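Local coordinates for periplasmic sugar-binding domain protein (Pseudomonas fluorescens Pf-5, PDB 3H75), which probably binds a carbohydrate in the bacterial periplasm, as a two-domain solute-binding protein, at residues A[26-29]-A[30-33]; A[317-320]-A[321-324]. All blocks are in the same frame, centred on the assembly; numbering follows the deposited sequence.

Contact 1 (A[26-29]-A[30-33]); sequences MQAA and ARDL
Arg31 lies back along the last turns of helix 17-33, one face of its guanidinium group set over the carbonyl oxygen of Gln27 and the CA of Ala28. A turn about the CG-CD bond (chi3 -68°) returns the flat end toward the preceding turn, where NH2 comes to 3.4 Å from Ala28 CA; the small alanine suits a place so closely overlaid. Arg31 NH1 is 3.3 Å from Gln27 O, but that oxygen sits above the guanidinium plane, so the approach is not a hydrogen bond; Gln27 O is taken by the backbone N of Arg31. On this looser, solvent side one water links the two side chains, donating to Gln27 OE1 (2.7 Å) and accepting from Arg31 NH1 (3.0 Å).

The other side is tight. Ala30 N bonds to Met26 O (selenomethionine) at 2.7 Å, and Leu33 N to Ala29 O at 2.8 Å. Leu33 CG lies only 3.1 Å from the same Ala29 O, and its CD1 meets Ala29 CB at 4.3 Å. Leu33 also packs on Leu270 and Val271 of helix 265-277, while Ala30 and Met26 rest on Leu37 of strand 36-41, within a beta-alpha-beta unit. Cutting Leu33 back to an alanine would probably open a gap beside the methyl of Ala29 and cost Leu270 and Val271 part of their packing. The chemistry is that of an amphipathic helix: shape and apolar contact fix the inner face, whereas the outer one carries an exposed arginine laid over the backbone and joined to Gln27 through a water.

Contact 2 (A[317-320]-A[321-324]); sequences VDFR and GLSA
Around Phe319 and Arg320 the backbone closes a short, weakly bonded helical turn with bonds reaching three residues back, Leu322 N to Phe319 O at 2.7 Å and Ser323 N to Arg320 O at 3.2 Å, and Ser323 N also makes a weak bond to Phe319 O. Leu322 CD1 meets Val317 CG1 and Phe319 CD1 at 4.4 Å each, the latter obliquely to the ring. Val317 in turn places its CG1 over the centre of the Phe319 ring, 3.6 Å above the plane, and Phe25 of helix 17-33 adds an edge-to-face ring contact. The chain enters this turn through an inverse gamma turn centred on Asp318, closed by a weak bond from Phe319 N to Val317 O. The Asp318 carboxylate reaches Gly321 because chi1 of 174° carries CG away from its own backbone N and beside the carbonyl carbon, and OD2 comes to 3.1 Å from Gly321 CA. Glycine fits here because a CB would collide with that oxygen. Ser323 puts its CB 3.2 Å from Arg320 O, and its hydroxyl OG is hydrogen-bonded to Asp275 of helix 265-277, a polar mate for a buried serine.

In the fold
Contact 1 comes early in the chain, at the C-terminal end of helix 17-33, and contact 2 nearly 300 residues later, around short helix 319-322; yet their centres are about 10 Å apart. Asp32 OD2 accepts a probable hydrogen bond from Arg320 N at 2.7 Å, so a side chain of the first meets the backbone of short helix 319-322. Beside it Phe319 CD2 presses to 3.4 Å from Ala29 CA. Helix 265-277 is a shared neighbour, with Val271 touched by both Leu33 and Phe319. The late segment thus returns to pack against helix 17-33 and helix 265-277, on the domain built around the parallel sheet containing strands 5-10 and 36-41.

Contact 1 (A[26-29]-A[30-33])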
loop_
_atom_site.group_PDB
_atom_site.type_symbol
_atom_site.label_atom_id
_atom_site.label_comp_id
_atom_site.label_asym_id
_atom_site.label_seq_id
_atom_site.Cartn_x
_atom_site.Cartn_y
_atom_site.Cartn_z
HETATM N N MSE A 26 12.695 3.434 -2.199
HETATM C CA MSE A 26 13.635 3.190 -1.111
HETATM C C MSE A 26 15.074 3.338 -1.587
HETATM O O MSE A 26 15.906 3.914 -0.888
HETATM C CB MSE A 26 13.468 1.779 -0.544
HETATM C CG MSE A 26 12.210 1.549 0.261
HETATM SE SE MSE A 26 12.153 -0.272 0.945
HETATM C CE MSE A 26 13.488 -0.108 2.333
ATOM N N GLN A 27 15.368 2.806 -2.769
ATOM C CA GLN A 27 16.722 2.885 -3.297
ATOM C C GLN A 27 17.134 4.336 -3.513
ATOM O O GLN A 27 18.289 4.700 -3.281
ATOM C CB GLN A 27 16.836 2.078 -4.591
ATOM C CG GLN A 27 16.520 0.608 -4.378
ATOM C CD GLN A 27 16.804 -0.244 -5.591
ATOM O OE1 GLN A 27 16.416 0.094 -6.708
ATOM N NE2 GLN A 27 17.475 -1.370 -5.375
ATOM N N ALA A 28 16.189 5.166 -3.940
ATOM C CA ALA A 28 16.481 6.578 -4.144
ATOM C C ALA A 28 16.832 7.173 -2.783
ATOM O O ALA A 28 17.776 7.950 -2.657
ATOM C CB ALA A 28 15.271 7.288 -4.738
ATOM N N ALA A 29 16.073 6.793 -1.760
ATOM C CA ALA A 29 16.317 7.287 -0.411
ATOM C C ALA A 29 17.655 6.786 0.122
ATOM O O ALA A 29 18.392 7.539 0.757
ATOM C CB ALA A 29 15.189 6.857 0.519
ATOM N N ALA A 30 17.967 5.518 -0.138
ATOM C CA ALA A 30 19.222 4.931 0.321
ATOM C C ALA A 30 20.423 5.656 -0.275
ATOM O O ALA A 30 21.407 5.919 0.420
ATOM C CB ALA A 30 19.277 3.447 -0.042
ATOM N N ARG A 31 20.347 5.976 -1.562
ATOM C CA ARG A 31 21.443 6.675 -2.223
ATOM C C ARG A 31 21.646 8.072 -1.648
ATOM O O ARG A 31 22.775 8.488 -1.385
ATOM C CB ARG A 31 21.184 6.782 -3.730
ATOM C CG ARG A 31 21.297 5.466 -4.485
ATOM C CD ARG A 31 21.305 5.695 -5.992
ATOM N NE ARG A 31 20.026 6.190 -6.495
ATOM C CZ ARG A 31 18.962 5.425 -6.719
ATOM N NH1 ARG A 31 19.020 4.121 -6.486
ATOM N NH2 ARG A 31 17.841 5.962 -7.181
ATOM N N ASP A 32 20.546 8.789 -1.448
ATOM C CA ASP A 32 20.608 10.146 -0.924
ATOM C C ASP A 32 21.028 10.199 0.543
ATOM O O ASP A 32 21.704 11.139 0.965
ATOM C CB ASP A 32 19.249 10.832 -1.105
ATOM C CG ASP A 32 19.318 12.335 -0.900
ATOM O OD1 ASP A 32 20.173 12.985 -1.538
ATOM O OD2 ASP A 32 18.513 12.871 -0.112
ATOM N N LEU A 33 20.644 9.181 1.310
ATOM C CA LEU A 33 20.958 9.118 2.737
ATOM C C LEU A 33 22.287 8.439 3.063
ATOM O O LEU A 33 22.715 8.425 4.220
ATOM C CB LEU A 33 19.828 8.400 3.481
ATOM C CG LEU A 33 18.459 9.085 3.452
ATOM C CD1 LEU A 33 17.389 8.125 3.950
ATOM C CD2 LEU A 33 18.497 10.338 4.308
HETATM O O HOH W 1 17.137 2.311 -8.033
#

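Contact 2 (A[317-320]-A[321-324])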
loop_
_atom_site.group_PDB
_atom_site.type_symbol
_atom_site.label_atom_id
_atom_site.label_comp_id
_atom_site.label_asym_id
_atom_site.label_seq_id
_atom_site.Cartn_x
_atom_site.Cartn_y
_atom_site.Cartn_z
ATOM N N VAL A 317 13.018 13.777 -4.681
ATOM C CA VAL A 317 12.813 13.951 -3.251
ATOM C C VAL A 317 14.132 14.177 -2.526
ATOM O O VAL A 317 15.095 13.438 -2.724
ATOM C CB VAL A 317 12.112 12.719 -2.640
ATOM C CG1 VAL A 317 11.887 12.923 -1.153
ATOM C CG2 VAL A 317 10.789 12.478 -3.348
ATOM N N ASP A 318 14.172 15.208 -1.690
ATOM C CA ASP A 318 15.376 15.515 -0.929
ATOM C C ASP A 318 15.288 14.813 0.417
ATOM O O ASP A 318 14.907 15.408 1.420
ATOM C CB ASP A 318 15.513 17.026 -0.735
ATOM C CG ASP A 318 16.676 17.391 0.163
ATOM O OD1 ASP A 318 17.720 16.706 0.087
ATOM O OD2 ASP A 318 16.550 18.368 0.934
ATOM N N PHE A 319 15.642 13.532 0.422
ATOM C CA PHE A 319 15.592 12.723 1.632
ATOM C C PHE A 319 16.509 13.237 2.738
ATOM O O PHE A 319 16.086 13.365 3.885
ATOM C CB PHE A 319 15.936 11.273 1.292
ATOM C CG PHE A 319 14.914 10.601 0.415
ATOM C CD1 PHE A 319 13.715 10.139 0.950
ATOM C CD2 PHE A 319 15.147 10.438 -0.944
ATOM C CE1 PHE A 319 12.759 9.521 0.136
ATOM C CE2 PHE A 319 14.199 9.822 -1.766
ATOM C CZ PHE A 319 13.003 9.362 -1.220
ATOM N N ARG A 320 17.762 13.528 2.400
ATOM C CA ARG A 320 18.692 14.024 3.407
ATOM C C ARG A 320 18.091 15.259 4.070
ATOM O O ARG A 320 18.290 15.498 5.260
ATOM C CB ARG A 320 20.044 14.366 2.776
ATOM C CG ARG A 320 21.122 14.716 3.793
ATOM C CD ARG A 320 22.480 14.898 3.130
ATOM N NE ARG A 320 22.989 13.655 2.556
ATOM C CZ ARG A 320 23.353 12.592 3.269
ATOM N NH1 ARG A 320 23.266 12.611 4.594
ATOM N NH2 ARG A 320 23.805 11.504 2.656
ATOM N N GLY A 321 17.334 16.031 3.293
ATOM C CA GLY A 321 16.701 17.224 3.824
ATOM C C GLY A 321 15.589 16.920 4.812
ATOM O O GLY A 321 15.200 17.776 5.606
ATOM N N LEU A 322 15.071 15.696 4.769
ATOM C CA LEU A 322 14.004 15.291 5.673
ATOM C C LEU A 322 14.569 14.838 7.013
ATOM O O LEU A 322 13.846 14.749 8.003
ATOM C CB LEU A 322 13.183 14.158 5.053
ATOM C CG LEU A 322 12.400 14.527 3.794
ATOM C CD1 LEU A 322 11.699 13.295 3.251
ATOM C CD2 LEU A 322 11.388 15.614 4.119
ATOM N N SER A 323 15.863 14.545 7.039
ATOM C CA SER A 323 16.512 14.110 8.269
ATOM C C SER A 323 16.388 15.183 9.340
ATOM O O SER A 323 16.443 16.378 9.044
ATOM C CB SER A 323 17.990 13.815 8.015
ATOM O OG SER A 323 18.651 13.504 9.229
ATOM N N ALA A 324 16.215 14.752 10.584
ATOM C CA ALA A 324 16.088 15.680 11.697
ATOM C C ALA A 324 17.461 16.201 12.114
ATOM O O ALA A 324 17.570 17.033 13.013
ATOM C CB ALA A 324 15.409 14.992 12.873
#